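Local coordinates for putative methylthioribose-1-phosphate isomerase (Archaeoglobus fulgidus, PDB 1T5O), which probably catalyses the interconversion of methylthioribose-1-phosphate and methylthioribulose-1-phosphate, a step of methionine biosynthesis, at residues V183-T188 with I207-I212; I236-V241 with E273-D278. All blocks are in the same frame, centred on the assembly; numbering follows the deposited sequence.

Contact 1. Residues V183-T188 with I207-I212; sequences VIACET and IDVTLI
Val183-Cys186 and Asp208-Ile212 are the two parallel strands of a beta-alpha-beta unit in the Rossmann-like sheet; helix 193-204 is the crossover. Five backbone hydrogen bonds alternate along the pair. They start with Val183 N to Asp208 O (2.8 Å) and end with Glu187 N to Ile212 O (2.9 Å), one residue past the strand. On the face with Ile184, Cys186, Thr210 and Ile212, the Ile212 side chain meets Ile184 and Cys186. With chi1 at 59°, its CG1 lies between the backbone N and the carbonyl carbon; the chain is extended beyond it, and Ile212 CD1 lies 3.6 Å from Ile184 CG2 and 4.0 Å from Cys186 SG. On the other face Val209 CG2 lies 3.8 Å from Ala185 CB, and helix 193-204 packs on Val183, Val209 and Leu211. A water donates to Val183 O, which also accepts from Thr210 N, and meets Thr210 OG1 at 2.7 Å. Glu187 OE2 forms a salt bridge with Arg189 of the second subunit, and Thr210 and Leu211 pair with a strand of that subunit. Backbone bonds thus join the strand edges; the Val183-Ala185-Val209-Leu211 face is apolar, the other also holds Thr210 and its water, and the sheet continues across the dimer interface.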
loop_
_atom_site.group_PDB
_atom_site.type_symbol
_atom_site.label_atom_id
_atom_site.label_comp_id
_atom_site.label_asym_id
_atom_site.label_seq_id
_atom_site.Cartn_x
_atom_site.Cartn_y
_atom_site.Cartn_z
ATOM N N VAL A 183 19.455 -0.720 -1.218
ATOM C CA VAL A 183 18.196 -1.343 -0.816
ATOM C C VAL A 183 16.976 -0.614 -1.349
ATOM O O VAL A 183 16.971 0.616 -1.433
ATOM C CB VAL A 183 18.095 -1.374 0.736
ATOM C CG1 VAL A 183 16.704 -1.861 1.201
ATOM C CG2 VAL A 183 19.212 -2.273 1.301
ATOM N N ILE A 184 15.959 -1.378 -1.740
ATOM C CA ILE A 184 14.709 -0.765 -2.130
ATOM C C ILE A 184 13.763 -1.238 -1.027
ATOM O O ILE A 184 13.576 -2.431 -0.838
ATOM C CB ILE A 184 14.233 -1.228 -3.495
ATOM C CG1 ILE A 184 15.147 -0.622 -4.575
ATOM C CG2 ILE A 184 12.747 -0.801 -3.706
ATOM C CD1 ILE A 184 14.827 -1.093 -5.983
ATOM N N ALA A 185 13.155 -0.300 -0.312
ATOM C CA ALA A 185 12.265 -0.644 0.795
ATOM C C ALA A 185 10.798 -0.327 0.537
ATOM O O ALA A 185 10.459 0.803 0.171
ATOM C CB ALA A 185 12.717 0.097 2.063
ATOM N N CYS A 186 9.929 -1.316 0.736
ATOM C CA CYS A 186 8.485 -1.107 0.588
ATOM C C CYS A 186 7.974 -0.400 1.831
ATOM O O CYS A 186 8.333 -0.795 2.940
ATOM C CB CYS A 186 7.782 -2.453 0.431
ATOM S SG CYS A 186 8.204 -3.163 -1.150
ATOM N N GLU A 187 7.123 0.620 1.658
ATOM C CA GLU A 187 6.647 1.395 2.799
ATOM C C GLU A 187 5.995 0.514 3.849
ATOM O O GLU A 187 6.077 0.814 5.030
ATOM C CB GLU A 187 5.700 2.526 2.359
ATOM C CG GLU A 187 4.292 2.084 2.027
ATOM C CD GLU A 187 3.369 3.259 1.679
ATOM O OE1 GLU A 187 3.545 4.368 2.242
ATOM O OE2 GLU A 187 2.445 3.056 0.856
ATOM N N THR A 188 5.381 -0.581 3.402
ATOM C CA THR A 188 4.732 -1.569 4.263
ATOM C C THR A 188 3.470 -1.065 4.990
ATOM O O THR A 188 3.488 -0.793 6.189
ATOM C CB THR A 188 5.745 -2.155 5.317
ATOM O OG1 THR A 188 6.943 -2.569 4.640
ATOM C CG2 THR A 188 5.133 -3.380 6.051
ATOM N N ILE A 207 23.581 3.320 4.396
ATOM C CA ILE A 207 23.284 2.334 3.362
ATOM C C ILE A 207 22.245 2.933 2.412
ATOM O O ILE A 207 21.215 3.424 2.868
ATOM C CB ILE A 207 22.766 1.041 4.009
ATOM C CG1 ILE A 207 23.880 0.500 4.929
ATOM C CG2 ILE A 207 22.361 0.044 2.940
ATOM C CD1 ILE A 207 23.620 -0.844 5.576
ATOM N N ASP A 208 22.531 2.921 1.107
ATOM C CA ASP A 208 21.605 3.490 0.114
ATOM C C ASP A 208 20.246 2.791 0.182
ATOM O O ASP A 208 20.173 1.560 0.237
ATOM C CB ASP A 208 22.144 3.343 -1.307
ATOM C CG ASP A 208 23.354 4.220 -1.575
ATOM O OD1 ASP A 208 23.975 4.067 -2.657
ATOM O OD2 ASP A 208 23.689 5.065 -0.715
ATOM N N VAL A 209 19.189 3.584 0.202
ATOM C CA VAL A 209 17.828 3.057 0.244
ATOM C C VAL A 209 16.880 3.970 -0.537
ATOM O O VAL A 209 16.970 5.210 -0.470
ATOM C CB VAL A 209 17.302 2.900 1.712
ATOM C CG1 VAL A 209 17.211 4.279 2.396
ATOM C CG2 VAL A 209 15.894 2.194 1.712
ATOM N N THR A 210 15.994 3.340 -1.303
ATOM C CA THR A 210 14.973 4.041 -2.070
ATOM C C THR A 210 13.624 3.484 -1.578
ATOM O O THR A 210 13.443 2.267 -1.469
ATOM C CB THR A 210 15.144 3.793 -3.588
ATOM O OG1 THR A 210 16.458 4.196 -3.968
ATOM C CG2 THR A 210 14.133 4.606 -4.398
ATOM N N LEU A 211 12.707 4.396 -1.284
ATOM C CA LEU A 211 11.371 4.113 -0.740
ATOM C C LEU A 211 10.351 4.024 -1.856
ATOM O O LEU A 211 10.305 4.894 -2.729
ATOM C CB LEU A 211 10.958 5.266 0.181
ATOM C CG LEU A 211 10.069 5.138 1.431
ATOM C CD1 LEU A 211 9.277 6.389 1.589
ATOM C CD2 LEU A 211 9.173 3.936 1.391
ATOM N N ILE A 212 9.528 2.978 -1.824
ATOM C CA ILE A 212 8.475 2.786 -2.839
ATOM C C ILE A 212 7.260 2.299 -2.115
ATOM O O ILE A 212 7.355 1.902 -0.954
ATOM C CB ILE A 212 8.814 1.679 -3.879
ATOM C CG1 ILE A 212 9.046 0.310 -3.191
ATOM C CG2 ILE A 212 10.023 2.066 -4.665
ATOM C CD1 ILE A 212 9.168 -0.854 -4.210
HETATM O O HOH W 1 18.300 2.256 -3.406
#

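Contact 2. Residues I236-V241 with E273-D278; sequences IVRDAV and ERTAKD
The beta-hairpin turn Val237-Ala240 packs against the loop Glu273-Ala276. This type I turn joins strands 235-237 and 240-244 of the small antiparallel sheet. Its partner, Glu273-Asp278, lies between strand 261-264 and helix 287-290 and ends in a 3-10 segment. Arg238 N gives a nearly straight hydrogen bond to Arg274 O (3.0 Å, 175° at the hydrogen). Arg238 also uses its side chain: the chain bends at chi3 (-51°), and the guanidinium comes beside the loop backbone. There Arg238 NH1 makes a weak bond to Glu273 O (3.2 Å), and one water bridges the same two atoms. Trp272 O is a further acceptor for NH1. The methyl CG2 of Thr275 sits over one face of the guanidinium, 3.6 Å from Arg238 NH2 and offset toward the rim. Val237 packs against the loop backbone, with its CB 3.4 Å from Arg274 O and its CG2 3.5 Å from Ala276 N. Phe242 of strand 240-244 touches both Val237 and Ala276. The loop has its own brace, as Thr275 N bonds to Asp278 OD1. Asp239 grips the start of the 3-10 segment directly through OD2 and through a water from OD1. That water is also bound by Lys277 N, while Asp239 OD2 takes the N-H of Ala276 N on its syn lone pair at 2.7 Å.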
loop_
_atom_site.group_PDB
_atom_site.type_symbol
_atom_site.label_atom_id
_atom_site.label_comp_id
_atom_site.label_asym_id
_atom_site.label_seq_id
_atom_site.Cartn_x
_atom_site.Cartn_y
_atom_site.Cartn_z
ATOM N N ILE A 236 8.022 -19.707 11.077
ATOM C CA ILE A 236 8.201 -20.599 9.945
ATOM C C ILE A 236 7.719 -22.002 10.285
ATOM O O ILE A 236 8.240 -22.638 11.202
ATOM C CB ILE A 236 9.676 -20.637 9.513
ATOM C CG1 ILE A 236 10.127 -19.197 9.143
ATOM C CG2 ILE A 236 9.834 -21.626 8.317
ATOM C CD1 ILE A 236 11.593 -19.016 8.783
ATOM N N VAL A 237 6.703 -22.464 9.553
ATOM C CA VAL A 237 6.135 -23.795 9.760
ATOM C C VAL A 237 6.553 -24.669 8.577
ATOM O O VAL A 237 7.204 -24.178 7.650
ATOM C CB VAL A 237 4.591 -23.732 9.935
ATOM C CG1 VAL A 237 4.265 -22.909 11.194
ATOM C CG2 VAL A 237 3.915 -23.129 8.682
ATOM N N ARG A 238 6.178 -25.946 8.587
ATOM C CA ARG A 238 6.641 -26.852 7.549
ATOM C C ARG A 238 6.302 -26.553 6.117
ATOM O O ARG A 238 7.013 -27.013 5.224
ATOM C CB ARG A 238 6.247 -28.298 7.871
ATOM C CG ARG A 238 6.911 -28.798 9.140
ATOM C CD ARG A 238 7.087 -30.305 9.143
ATOM N NE ARG A 238 5.867 -31.018 8.820
ATOM C CZ ARG A 238 4.853 -31.209 9.654
ATOM N NH1 ARG A 238 4.897 -30.733 10.894
ATOM N NH2 ARG A 238 3.795 -31.893 9.247
ATOM N N ASP A 239 5.229 -25.811 5.878
ATOM C CA ASP A 239 4.863 -25.477 4.506
ATOM C C ASP A 239 4.790 -23.985 4.259
ATOM O O ASP A 239 4.324 -23.558 3.198
ATOM C CB ASP A 239 3.517 -26.107 4.150
ATOM C CG ASP A 239 2.403 -25.753 5.153
ATOM O OD1 ASP A 239 1.245 -26.102 4.876
ATOM O OD2 ASP A 239 2.666 -25.146 6.218
ATOM N N ALA A 240 5.234 -23.161 5.204
ATOM C CA ALA A 240 5.115 -21.724 4.946
ATOM C C ALA A 240 5.841 -20.784 5.869
ATOM O O ALA A 240 6.157 -21.120 6.992
ATOM C CB ALA A 240 3.624 -21.318 4.921
ATOM N N VAL A 241 6.080 -19.580 5.361
ATOM C CA VAL A 241 6.706 -18.533 6.147
ATOM C C VAL A 241 5.640 -17.487 6.468
ATOM O O VAL A 241 5.063 -16.900 5.558
ATOM C CB VAL A 241 7.855 -17.843 5.370
ATOM C CG1 VAL A 241 8.366 -16.662 6.158
ATOM C CG2 VAL A 241 9.024 -18.854 5.149
ATOM N N GLU A 273 6.832 -28.306 14.192
ATOM C CA GLU A 273 5.828 -29.326 14.468
ATOM C C GLU A 273 4.503 -28.931 13.775
ATOM O O GLU A 273 3.608 -29.742 13.595
ATOM C CB GLU A 273 5.582 -29.431 15.975
ATOM C CG GLU A 273 6.779 -29.970 16.764
ATOM C CD GLU A 273 7.072 -31.438 16.475
ATOM O OE1 GLU A 273 6.343 -32.068 15.676
ATOM O OE2 GLU A 273 8.041 -31.968 17.056
ATOM N N ARG A 274 4.395 -27.672 13.381
ATOM C CA ARG A 274 3.159 -27.180 12.779
ATOM C C ARG A 274 3.202 -27.019 11.258
ATOM O O ARG A 274 4.274 -27.062 10.638
ATOM C CB ARG A 274 2.836 -25.806 13.381
ATOM C CG ARG A 274 2.874 -25.689 14.935
ATOM C CD ARG A 274 1.538 -26.080 15.609
ATOM N NE ARG A 274 1.374 -27.531 15.689
ATOM C CZ ARG A 274 2.036 -28.330 16.522
ATOM N NH1 ARG A 274 2.931 -27.837 17.374
ATOM N NH2 ARG A 274 1.782 -29.635 16.522
ATOM N N THR A 275 2.011 -26.832 10.680
ATOM C CA THR A 275 1.844 -26.519 9.264
ATOM C C THR A 275 0.953 -25.278 9.259
ATOM O O THR A 275 0.409 -24.881 10.303
ATOM C CB THR A 275 1.200 -27.642 8.434
ATOM O OG1 THR A 275 -0.053 -28.025 9.008
ATOM C CG2 THR A 275 2.146 -28.821 8.344
ATOM N N ALA A 276 0.820 -24.647 8.096
ATOM C CA ALA A 276 0.058 -23.422 8.005
ATOM C C ALA A 276 -1.354 -23.561 8.498
ATOM O O ALA A 276 -1.877 -22.630 9.051
ATOM C CB ALA A 276 0.075 -22.869 6.549
ATOM N N LYS A 277 -1.969 -24.727 8.315
ATOM C CA LYS A 277 -3.343 -24.904 8.759
ATOM C C LYS A 277 -3.505 -24.768 10.289
ATOM O O LYS A 277 -4.592 -24.484 10.776
ATOM C CB LYS A 277 -3.883 -26.262 8.273
ATOM C CG LYS A 277 -3.564 -27.435 9.191
ATOM C CD LYS A 277 -4.125 -28.727 8.632
ATOM C CE LYS A 277 -4.290 -29.799 9.707
ATOM N NZ LYS A 277 -5.303 -29.428 10.758
ATOM N N ASP A 278 -2.423 -24.913 11.045
ATOM C CA ASP A 278 -2.523 -24.799 12.507
ATOM C C ASP A 278 -2.508 -23.362 13.007
ATOM O O ASP A 278 -2.840 -23.089 14.170
ATOM C CB ASP A 278 -1.342 -25.504 13.180
ATOM C CG ASP A 278 -1.294 -26.971 12.902
ATOM O OD1 ASP A 278 -0.174 -27.472 12.708
ATOM O OD2 ASP A 278 -2.361 -27.621 12.904
HETATM O O HOH W 2 2.155 -31.361 11.780
HETATM O O HOH W 3 -1.159 -26.243 6.127
#

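Overall arrangement
After three short strands and a run of helices, the chain passes strand 149-152 and helix 167-176 and reaches contact 1. Contact 1 closes a short loop: 18 residues, mostly helix 193-204, separate its segments. It joins the outermost strand of this chain, 208-212, to the main sheet. The chain then passes strand 228-231 of that sheet and enters contact 2. Contact 2 closes a longer loop of 31 residues, including helix 247-256 and strand 261-264, and ties the small antiparallel sheet to the loop beyond strand 261-264. The two loops follow in series and neither nest nor cross. The contacts do not touch; their centres are about 29 Å apart. Contact 1 reaches the second subunit, whereas contact 2 stays within one chain.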